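Polyphenol oxidase, chloroplastic (Malus domestica, PDB 6ELV) catalyses the oxidation of mono- and o-diphenols to o-diquinones, the chain here being its separately expressed C-terminal domain. Local coordinates at residues T15-S23 / A133-I141; A61-D72 / D120-F131. One frame throughout, in Å; residues are numbered along the deposited sequence. Where two conformers were deposited one is given.

Interaction 1: T15-S23 / A133-I141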
loop_
_atom_site.group_PDB
_atom_site.type_symbol
_atom_site.label_atom_id
_atom_site.label_comp_id
_atom_site.label_asym_id
_atom_site.label_seq_id
_atom_site.Cartn_x
_atom_site.Cartn_y
_atom_site.Cartn_z
ATOM N N THR A 15 -3.882 -12.070 4.728
ATOM C CA THR A 15 -3.065 -13.220 5.080
ATOM C C THR A 15 -2.390 -13.858 3.874
ATOM O O THR A 15 -1.682 -14.857 4.039
ATOM C CB THR A 15 -3.928 -14.260 5.787
ATOM O OG1 THR A 15 -5.039 -14.588 4.944
ATOM C CG2 THR A 15 -4.435 -13.714 7.114
ATOM N N GLU A 16 -2.600 -13.336 2.668
ATOM C CA GLU A 16 -1.858 -13.852 1.530
ATOM C C GLU A 16 -0.469 -13.246 1.409
ATOM O O GLU A 16 0.318 -13.749 0.608
ATOM C CB GLU A 16 -2.632 -13.693 0.219
ATOM C CG GLU A 16 -3.761 -14.695 0.017
ATOM C CD GLU A 16 -4.501 -14.481 -1.293
ATOM O OE1 GLU A 16 -5.678 -14.059 -1.253
ATOM O OE2 GLU A 16 -3.903 -14.727 -2.365
ATOM N N PHE A 17 -0.145 -12.209 2.184
ATOM C CA PHE A 17 1.209 -11.640 2.223
ATOM C C PHE A 17 2.052 -12.469 3.188
ATOM O O PHE A 17 1.516 -12.966 4.170
ATOM C CB PHE A 17 1.170 -10.178 2.694
ATOM C CG PHE A 17 0.496 -9.251 1.728
ATOM C CD1 PHE A 17 -0.879 -9.087 1.749
ATOM C CD2 PHE A 17 1.225 -8.541 0.802
ATOM C CE1 PHE A 17 -1.507 -8.253 0.854
ATOM C CE2 PHE A 17 0.595 -7.700 -0.096
ATOM C CZ PHE A 17 -0.772 -7.561 -0.072
ATOM N N PRO A 18 3.369 -12.610 2.937
ATOM C CA PRO A 18 4.132 -12.036 1.822
ATOM C C PRO A 18 3.747 -12.592 0.461
ATOM O O PRO A 18 3.362 -13.760 0.343
ATOM C CB PRO A 18 5.578 -12.433 2.140
ATOM C CG PRO A 18 5.595 -12.662 3.596
ATOM C CD PRO A 18 4.259 -13.268 3.907
ATOM N N ILE A 19 3.872 -11.745 -0.558
ATOM C CA ILE A 19 3.546 -12.104 -1.930
ATOM C C ILE A 19 4.619 -11.561 -2.858
ATOM O O ILE A 19 5.257 -10.547 -2.573
ATOM C CB ILE A 19 2.204 -11.517 -2.425
ATOM C CG1 ILE A 19 2.221 -9.994 -2.384
ATOM C CG2 ILE A 19 1.032 -12.052 -1.679
ATOM C CD1 ILE A 19 1.596 -9.384 -3.564
ATOM N N SER A 20 4.796 -12.234 -3.986
ATOM C CA SER A 20 5.567 -11.703 -5.100
ATOM C C SER A 20 4.650 -10.830 -5.949
ATOM O O SER A 20 3.571 -11.273 -6.360
ATOM C CB SER A 20 6.106 -12.850 -5.951
ATOM O OG SER A 20 6.483 -12.379 -7.231
ATOM N N LEU A 21 5.065 -9.591 -6.206
ATOM C CA LEU A 21 4.225 -8.642 -6.939
ATOM C C LEU A 21 4.444 -8.781 -8.447
ATOM O O LEU A 21 5.015 -7.920 -9.118
ATOM C CB LEU A 21 4.493 -7.228 -6.455
ATOM C CG LEU A 21 3.487 -6.199 -6.960
ATOM C CD1 LEU A 21 2.077 -6.428 -6.389
ATOM C CD2 LEU A 21 3.975 -4.799 -6.669
ATOM N N GLY A 22 3.943 -9.885 -8.994
ATOM C CA GLY A 22 4.135 -10.140 -10.413
ATOM C C GLY A 22 3.087 -9.542 -11.317
ATOM O O GLY A 22 3.246 -9.550 -12.542
ATOM N N SER A 23 2.021 -9.011 -10.731
ATOM C CA SER A 23 0.916 -8.405 -11.455
ATOM C C SER A 23 0.214 -7.453 -10.489
ATOM O O SER A 23 0.481 -7.455 -9.283
ATOM C CB SER A 23 -0.037 -9.486 -11.965
ATOM O OG SER A 23 -0.887 -8.982 -12.972
ATOM N N ALA A 133 11.341 -7.611 -10.131
ATOM C CA ALA A 133 10.783 -8.602 -9.220
ATOM C C ALA A 133 10.900 -8.100 -7.790
ATOM O O ALA A 133 11.981 -7.706 -7.351
ATOM C CB ALA A 133 11.554 -9.911 -9.356
ATOM N N VAL A 134 9.788 -8.110 -7.065
ATOM C CA VAL A 134 9.768 -7.597 -5.704
ATOM C C VAL A 134 8.784 -8.412 -4.877
ATOM O O VAL A 134 7.726 -8.822 -5.365
ATOM C CB VAL A 134 9.468 -6.079 -5.694
ATOM C CG1 VAL A 134 8.075 -5.779 -6.211
ATOM C CG2 VAL A 134 9.655 -5.495 -4.299
ATOM N N LYS A 135 9.153 -8.650 -3.622
ATOM C CA LYS A 135 8.294 -9.244 -2.611
ATOM C C LYS A 135 7.738 -8.135 -1.731
ATOM O O LYS A 135 8.446 -7.189 -1.376
ATOM C CB LYS A 135 9.078 -10.234 -1.740
ATOM C CG LYS A 135 8.359 -10.654 -0.455
ATOM C CD LYS A 135 9.258 -11.434 0.488
ATOM C CE LYS A 135 8.912 -11.192 1.942
ATOM N NZ LYS A 135 9.517 -9.945 2.507
ATOM N N ILE A 136 6.461 -8.256 -1.389
ATOM C CA ILE A 136 5.791 -7.360 -0.456
ATOM C C ILE A 136 5.471 -8.176 0.792
ATOM O O ILE A 136 4.758 -9.184 0.710
ATOM C CB ILE A 136 4.496 -6.794 -1.065
ATOM C CG1 ILE A 136 4.733 -6.173 -2.447
ATOM C CG2 ILE A 136 3.850 -5.816 -0.083
ATOM C CD1 ILE A 136 5.633 -4.969 -2.428
ATOM N N GLY A 137 5.991 -7.748 1.941
ATOM C CA GLY A 137 5.853 -8.497 3.177
ATOM C C GLY A 137 4.502 -8.369 3.850
ATOM O O GLY A 137 4.002 -9.347 4.412
ATOM N N GLY A 138 3.913 -7.178 3.821
ATOM C CA GLY A 138 2.622 -6.948 4.460
ATOM C C GLY A 138 2.200 -5.510 4.251
ATOM O O GLY A 138 2.970 -4.678 3.765
ATOM N N ILE A 139 0.943 -5.230 4.598
ATOM C CA ILE A 139 0.379 -3.891 4.451
ATOM C C ILE A 139 -0.501 -3.596 5.663
ATOM O O ILE A 139 -1.328 -4.426 6.052
ATOM C CB ILE A 139 -0.444 -3.731 3.148
ATOM C CG1 ILE A 139 0.319 -4.157 1.886
ATOM C CG2 ILE A 139 -0.886 -2.302 2.977
ATOM C CD1 ILE A 139 -0.472 -3.943 0.594
ATOM N N LYS A 140 -0.359 -2.401 6.233
ATOM C CA LYS A 140 -1.204 -1.990 7.341
ATOM C C LYS A 140 -1.344 -0.478 7.299
ATOM O O LYS A 140 -0.628 0.214 6.572
ATOM C CB LYS A 140 -0.623 -2.433 8.680
ATOM C CG LYS A 140 0.703 -1.786 9.001
ATOM C CD LYS A 140 1.293 -2.301 10.295
ATOM C CE LYS A 140 2.637 -1.645 10.570
ATOM N NZ LYS A 140 3.146 -1.995 11.917
ATOM N N ILE A 141 -2.278 0.031 8.098
ATOM C CA ILE A 141 -2.453 1.464 8.301
ATOM C C ILE A 141 -2.295 1.750 9.784
ATOM O O ILE A 141 -2.846 1.030 10.622
ATOM C CB ILE A 141 -3.814 1.965 7.779
ATOM C CG1 ILE A 141 -3.931 1.695 6.277
ATOM C CG2 ILE A 141 -4.004 3.442 8.086
ATOM C CD1 ILE A 141 -5.335 1.878 5.740
HETATM O O HOH W 1 7.809 -10.315 -8.348
HETATM O O HOH W 2 7.647 -8.031 -9.162
#

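Interaction 2: A61-D72 / D120-F131. With CA (calcium ion), chain B.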
loop_
_atom_site.group_PDB
_atom_site.type_symbol
_atom_site.label_atom_id
_atom_site.label_comp_id
_atom_site.label_asym_id
_atom_site.label_seq_id
_atom_site.Cartn_x
_atom_site.Cartn_y
_atom_site.Cartn_z
ATOM N N ALA A 61 16.376 -2.878 -11.006
ATOM C CA ALA A 61 15.557 -1.683 -10.829
ATOM C C ALA A 61 14.142 -2.103 -10.458
ATOM O O ALA A 61 13.580 -3.022 -11.067
ATOM C CB ALA A 61 15.507 -0.873 -12.122
ATOM N N VAL A 62 13.566 -1.448 -9.455
ATOM C CA VAL A 62 12.228 -1.786 -8.993
ATOM C C VAL A 62 11.375 -0.532 -8.970
ATOM O O VAL A 62 11.812 0.526 -8.496
ATOM C CB VAL A 62 12.251 -2.462 -7.610
ATOM C CG1 VAL A 62 10.832 -2.606 -7.051
ATOM C CG2 VAL A 62 12.924 -3.810 -7.708
ATOM N N LYS A 63 10.152 -0.655 -9.477
ATOM C CA LYS A 63 9.154 0.383 -9.293
ATOM C C LYS A 63 7.789 -0.264 -9.188
ATOM O O LYS A 63 7.439 -1.122 -10.007
ATOM C CB LYS A 63 9.142 1.355 -10.463
ATOM C CG LYS A 63 8.106 2.459 -10.307
ATOM C CD LYS A 63 8.376 3.570 -11.295
ATOM C CE LYS A 63 7.763 4.878 -10.859
ATOM N NZ LYS A 63 6.333 4.907 -11.174
ATOM N N PHE A 64 7.018 0.167 -8.198
ATOM C CA PHE A 64 5.602 -0.139 -8.147
ATOM C C PHE A 64 4.861 1.081 -7.629
ATOM O O PHE A 64 5.389 1.859 -6.827
ATOM C CB PHE A 64 5.275 -1.421 -7.351
ATOM C CG PHE A 64 5.562 -1.363 -5.866
ATOM C CD1 PHE A 64 4.638 -0.826 -4.971
ATOM C CD2 PHE A 64 6.724 -1.926 -5.360
ATOM C CE1 PHE A 64 4.886 -0.817 -3.612
ATOM C CE2 PHE A 64 6.988 -1.923 -4.000
ATOM C CZ PHE A 64 6.069 -1.365 -3.121
ATOM N N ASP A 65 3.630 1.235 -8.100
ATOM C CA ASP A 65 2.781 2.355 -7.740
ATOM C C ASP A 65 1.663 1.874 -6.821
ATOM O O ASP A 65 1.237 0.716 -6.882
ATOM C CB ASP A 65 2.220 3.037 -8.989
ATOM C CG ASP A 65 3.310 3.575 -9.908
ATOM O OD1 ASP A 65 4.430 3.889 -9.441
ATOM O OD2 ASP A 65 3.035 3.703 -11.112
ATOM N N VAL A 66 1.202 2.772 -5.959
ATOM C CA VAL A 66 0.216 2.450 -4.935
ATOM C C VAL A 66 -0.991 3.354 -5.112
ATOM O O VAL A 66 -0.841 4.582 -5.211
ATOM C CB VAL A 66 0.805 2.636 -3.526
ATOM C CG1 VAL A 66 -0.203 2.205 -2.464
ATOM C CG2 VAL A 66 2.114 1.871 -3.386
ATOM N N TYR A 67 -2.176 2.746 -5.133
ATOM C CA TYR A 67 -3.444 3.454 -5.252
ATOM C C TYR A 67 -4.373 3.026 -4.123
ATOM O O TYR A 67 -4.237 1.938 -3.558
ATOM C CB TYR A 67 -4.127 3.173 -6.604
ATOM C CG TYR A 67 -3.364 3.695 -7.794
ATOM C CD1 TYR A 67 -2.213 3.057 -8.249
ATOM C CD2 TYR A 67 -3.798 4.822 -8.474
ATOM C CE1 TYR A 67 -1.523 3.541 -9.341
ATOM C CE2 TYR A 67 -3.110 5.307 -9.567
ATOM C CZ TYR A 67 -1.963 4.672 -9.986
ATOM O OH TYR A 67 -1.269 5.151 -11.076
ATOM N N VAL A 68 -5.347 3.876 -3.818
ATOM C CA VAL A 68 -6.344 3.581 -2.792
ATOM C C VAL A 68 -7.728 3.866 -3.357
ATOM O O VAL A 68 -7.915 4.832 -4.104
ATOM C CB VAL A 68 -6.078 4.431 -1.524
ATOM C CG1 VAL A 68 -7.144 4.202 -0.460
ATOM C CG2 VAL A 68 -4.714 4.103 -0.952
ATOM N N ASN A 69 -8.710 3.052 -2.970
ATOM C CA ASN A 69 -10.095 3.337 -3.317
ATOM C C ASN A 69 -11.010 2.950 -2.167
ATOM O O ASN A 69 -10.640 2.189 -1.277
ATOM C CB ASN A 69 -10.560 2.700 -4.651
ATOM C CG ASN A 69 -10.676 1.179 -4.613
ATOM O OD1 ASN A 69 -9.739 0.468 -4.980
ATOM N ND2 ASN A 69 -11.844 0.670 -4.233
ATOM N N ASP A 70 -12.229 3.484 -2.238
ATOM C CA ASP A 70 -13.270 3.221 -1.256
ATOM C C ASP A 70 -13.659 1.747 -1.318
ATOM O O ASP A 70 -13.953 1.212 -2.397
ATOM C CB ASP A 70 -14.449 4.140 -1.591
ATOM C CG ASP A 70 -15.560 4.109 -0.565
ATOM O OD1 ASP A 70 -16.059 3.005 -0.247
ATOM O OD2 ASP A 70 -15.982 5.202 -0.113
ATOM N N VAL A 71 -13.663 1.096 -0.151
ATOM C CA VAL A 71 -13.945 -0.329 -0.043
ATOM C C VAL A 71 -15.315 -0.709 -0.587
ATOM O O VAL A 71 -15.534 -1.866 -0.954
ATOM C CB VAL A 71 -13.759 -0.770 1.425
ATOM C CG1 VAL A 71 -14.851 -0.178 2.311
ATOM C CG2 VAL A 71 -13.690 -2.285 1.535
ATOM N N ASP A 72 -16.245 0.230 -0.645
ATOM C CA ASP A 72 -17.593 -0.056 -1.109
ATOM C C ASP A 72 -17.759 0.096 -2.618
ATOM O O ASP A 72 -18.846 -0.176 -3.144
ATOM C CB ASP A 72 -18.555 0.879 -0.397
ATOM C CG ASP A 72 -18.436 0.790 1.116
ATOM O OD1 ASP A 72 -18.604 -0.334 1.642
ATOM O OD2 ASP A 72 -18.160 1.820 1.775
ATOM N N ASP A 120 -15.399 5.234 6.477
ATOM C CA ASP A 120 -15.271 3.793 6.303
ATOM C C ASP A 120 -14.258 3.226 7.299
ATOM O O ASP A 120 -13.362 3.923 7.780
ATOM C CB ASP A 120 -14.802 3.457 4.883
ATOM C CG ASP A 120 -15.822 3.815 3.796
ATOM O OD1 ASP A 120 -17.032 3.956 4.079
ATOM O OD2 ASP A 120 -15.395 3.929 2.634
ATOM N N ASP A 121 -14.393 1.930 7.589
ATOM C CA ASP A 121 -13.496 1.248 8.518
ATOM C C ASP A 121 -12.308 0.585 7.829
ATOM O O ASP A 121 -11.377 0.150 8.518
ATOM C CB ASP A 121 -14.251 0.185 9.317
ATOM C CG ASP A 121 -15.110 0.782 10.408
ATOM O OD1 ASP A 121 -14.681 1.772 11.036
ATOM O OD2 ASP A 121 -16.219 0.268 10.641
ATOM N N SER A 122 -12.323 0.488 6.503
ATOM C CA SER A 122 -11.241 -0.117 5.746
ATOM C C SER A 122 -11.215 0.560 4.392
ATOM O O SER A 122 -12.148 1.275 4.029
ATOM C CB SER A 122 -11.478 -1.611 5.558
ATOM O OG SER A 122 -12.703 -1.843 4.885
ATOM N N VAL A 123 -10.129 0.329 3.647
ATOM C CA VAL A 123 -9.958 0.833 2.289
ATOM C C VAL A 123 -9.382 -0.290 1.441
ATOM O O VAL A 123 -8.902 -1.300 1.955
ATOM C CB VAL A 123 -9.047 2.078 2.231
ATOM C CG1 VAL A 123 -9.636 3.211 3.061
ATOM C CG2 VAL A 123 -7.622 1.730 2.697
ATOM N N VAL A 124 -9.413 -0.098 0.125
ATOM C CA VAL A 124 -8.747 -1.018 -0.790
ATOM C C VAL A 124 -7.449 -0.391 -1.268
ATOM O O VAL A 124 -7.448 0.729 -1.800
ATOM C CB VAL A 124 -9.647 -1.379 -1.980
ATOM C CG1 VAL A 124 -8.871 -2.222 -2.992
ATOM C CG2 VAL A 124 -10.883 -2.129 -1.493
ATOM N N VAL A 125 -6.352 -1.122 -1.102
ATOM C CA VAL A 125 -5.037 -0.705 -1.567
ATOM C C VAL A 125 -4.684 -1.552 -2.777
ATOM O O VAL A 125 -4.763 -2.786 -2.719
ATOM C CB VAL A 125 -3.980 -0.858 -0.460
ATOM C CG1 VAL A 125 -2.591 -0.491 -0.981
ATOM C CG2 VAL A 125 -4.346 0.046 0.729
ATOM N N THR A 126 -4.269 -0.888 -3.852
ATOM C CA THR A 126 -3.853 -1.540 -5.084
ATOM C C THR A 126 -2.363 -1.299 -5.280
ATOM O O THR A 126 -1.900 -0.157 -5.184
ATOM C CB THR A 126 -4.649 -0.976 -6.270
ATOM O OG1 THR A 126 -6.047 -1.237 -6.082
ATOM C CG2 THR A 126 -4.243 -1.613 -7.587
ATOM N N LEU A 127 -1.626 -2.371 -5.562
ATOM C CA LEU A 127 -0.203 -2.301 -5.864
ATOM C C LEU A 127 -0.023 -2.650 -7.334
ATOM O O LEU A 127 -0.484 -3.707 -7.783
ATOM C CB LEU A 127 0.587 -3.272 -4.987
ATOM C CG LEU A 127 0.394 -3.132 -3.474
ATOM C CD1 LEU A 127 1.299 -4.113 -2.766
ATOM C CD2 LEU A 127 0.682 -1.726 -3.015
ATOM N N VAL A 128 0.650 -1.776 -8.070
ATOM C CA VAL A 128 0.785 -1.879 -9.519
ATOM C C VAL A 128 2.261 -2.003 -9.851
ATOM O O VAL A 128 2.989 -1.008 -9.856
ATOM C CB VAL A 128 0.187 -0.647 -10.219
ATOM C CG1 VAL A 128 0.222 -0.839 -11.716
ATOM C CG2 VAL A 128 -1.242 -0.346 -9.724
ATOM N N PRO A 129 2.752 -3.208 -10.138
ATOM C CA PRO A 129 4.164 -3.333 -10.492
ATOM C C PRO A 129 4.411 -2.725 -11.863
ATOM O O PRO A 129 3.612 -2.889 -12.795
ATOM C CB PRO A 129 4.407 -4.846 -10.479
ATOM C CG PRO A 129 3.073 -5.426 -10.840
ATOM C CD PRO A 129 2.052 -4.506 -10.174
ATOM N N LYS A 130 5.522 -2.009 -11.971
ATOM C CA LYS A 130 5.958 -1.405 -13.222
ATOM C C LYS A 130 7.213 -2.057 -13.771
ATOM O O LYS A 130 7.295 -2.311 -14.973
ATOM C CB LYS A 130 6.165 0.105 -13.045
ATOM C CG LYS A 130 4.918 0.841 -12.559
ATOM C CD LYS A 130 3.765 0.680 -13.528
ATOM C CE LYS A 130 4.024 1.409 -14.829
ATOM N NZ LYS A 130 2.774 1.573 -15.623
ATOM N N PHE A 131 8.183 -2.342 -12.912
ATOM C CA PHE A 131 9.331 -3.129 -13.321
ATOM C C PHE A 131 10.008 -3.694 -12.086
ATOM O O PHE A 131 9.919 -3.130 -10.991
ATOM C CB PHE A 131 10.296 -2.384 -14.256
ATOM C CG PHE A 131 10.687 -1.023 -13.787
ATOM C CD1 PHE A 131 11.693 -0.864 -12.844
ATOM C CD2 PHE A 131 10.078 0.109 -14.316
ATOM C CE1 PHE A 131 12.083 0.405 -12.417
ATOM C CE2 PHE A 131 10.472 1.380 -13.904
ATOM C CZ PHE A 131 11.481 1.527 -12.958
HETATM CA CA CA B . -17.526 4.116 1.490
HETATM O O HOH W 3 -7.047 0.818 -4.732
HETATM O O HOH W 4 -13.016 2.845 1.971
HETATM O O HOH W 5 -19.742 4.461 2.520
HETATM O O HOH W 6 -17.697 6.486 1.917
#

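Interaction 1: T15-S23 / A133-I141
I19 and I136 face each other as an antiparallel hydrogen-bonded pair, which adds the short strand 19-20 to the edge of the four-stranded antiparallel sheet of this two-sheet β-sandwich domain. I136 N donates to I19 O at 2.8 Å with an N-H...O angle of 169°, and the return bond, I19 N to I136 O, is 3.0 Å long. L21 N extends the ladder to V134 O at 2.9 Å, almost perfectly straight (177°).

The tight part lies on the side of the strands that carries F17, I136 and I139. With CG anti to its carbonyl carbon (chi1 -67°), F17 lays its ring alongside the I136 side chain, CE2 coming to 3.8 Å from I136 CG2. I139 closes over a face of the ring with CG1, while its CD1 lies 3.7 Å from F17 CZ. A polar atom lies at the edge: I136 O is near the ring plane, 3.6 Å from F17 CD2, while also accepting from I19 N. Nearby, L21 CB touches both V134 CG1 and I136 CG1, and its side chain continues onto L127 and P129 of the facing sheet.

The other side is looser and wetter. P18, preceded by a cis peptide, runs side by side with the aliphatic part of K135, P18 CB meeting K135 CE at 3.6 Å; the ammonium beyond it is hydrogen-bonded to G53 O. G137 and G138 together face E52 as a classic β bulge, which interrupts strand 135-142 just where P18 and F17 lie opposite it. At the other end of the ladder direct backbone bonding gives way to water: a molecule that accepts from V134 N donates to L21 O at 2.6 Å, the carbonyl of the residue at the centre of an inverse γ turn.

Interaction 2: A61-D72 / D120-F131
K63 and F131 meet side chain to side chain, and the lysine can be followed outward. Its CB stands over a face of the F131 ring, 3.7 Å from the centroid and 21° off the normal, a CH-π contact. CG runs beside K130 CB at 4.1 Å, and CD touches the aromatic rim, 4.0 Å from F131 CE2. A turn about the CD-CE bond (chi4 -80°) brings NZ to D65, where it forms a salt bridge of 2.8 Å on the syn lone pair of OD1, which also pairs with S86 OG.

Strands 62-70 and 122-131 run antiparallel at 155° within the five-stranded mixed sheet, the pairs D65-V128, Y67-T126 and N69-V124 each joined by two backbone hydrogen bonds. A classic β bulge marks one end: K63 O accepts from K130 N at 2.9 Å and from F131 N at 3.2 Å. On the opposite face V66 packs on V125 and L127, and V68 on V123 and V125.

At the far end calcium joins the segments. D70 and D120 each chelate it through both carboxylate oxygens, D72 gives OD2, and two waters complete seven oxygen ligands. D72 N donates to the anti lone pair of D70 OD1 at 2.8 Å, an Asx turn that probably helps orient the chelating group. Another water accepts from V71 N and donates to S122 O and, at 2.7 Å, to D120 OD2.

In the fold
The two contacts belong to opposite sheets of the sandwich. Interaction 2, centred about 5 Å from the centre of the chain, pairs two long inner strands and buries 1054 Å²; interaction 1, on an edge strand about 9 Å from that centre, buries 455 Å² with three backbone bonds. Strand 122-131 leads directly into strand 135-142, and packing couples them too: L21 CD2 rests 3.7 Å from F64 CB, and I136 CD1 lies equally close to F64 CE2. I19, L21 and I136 face the shared interior, as do F64, V66, V68, V125 and L127. Outside it, interaction 1 has proline-lysine packing and a water-linked end, interaction 2 a salt bridge and a metal site.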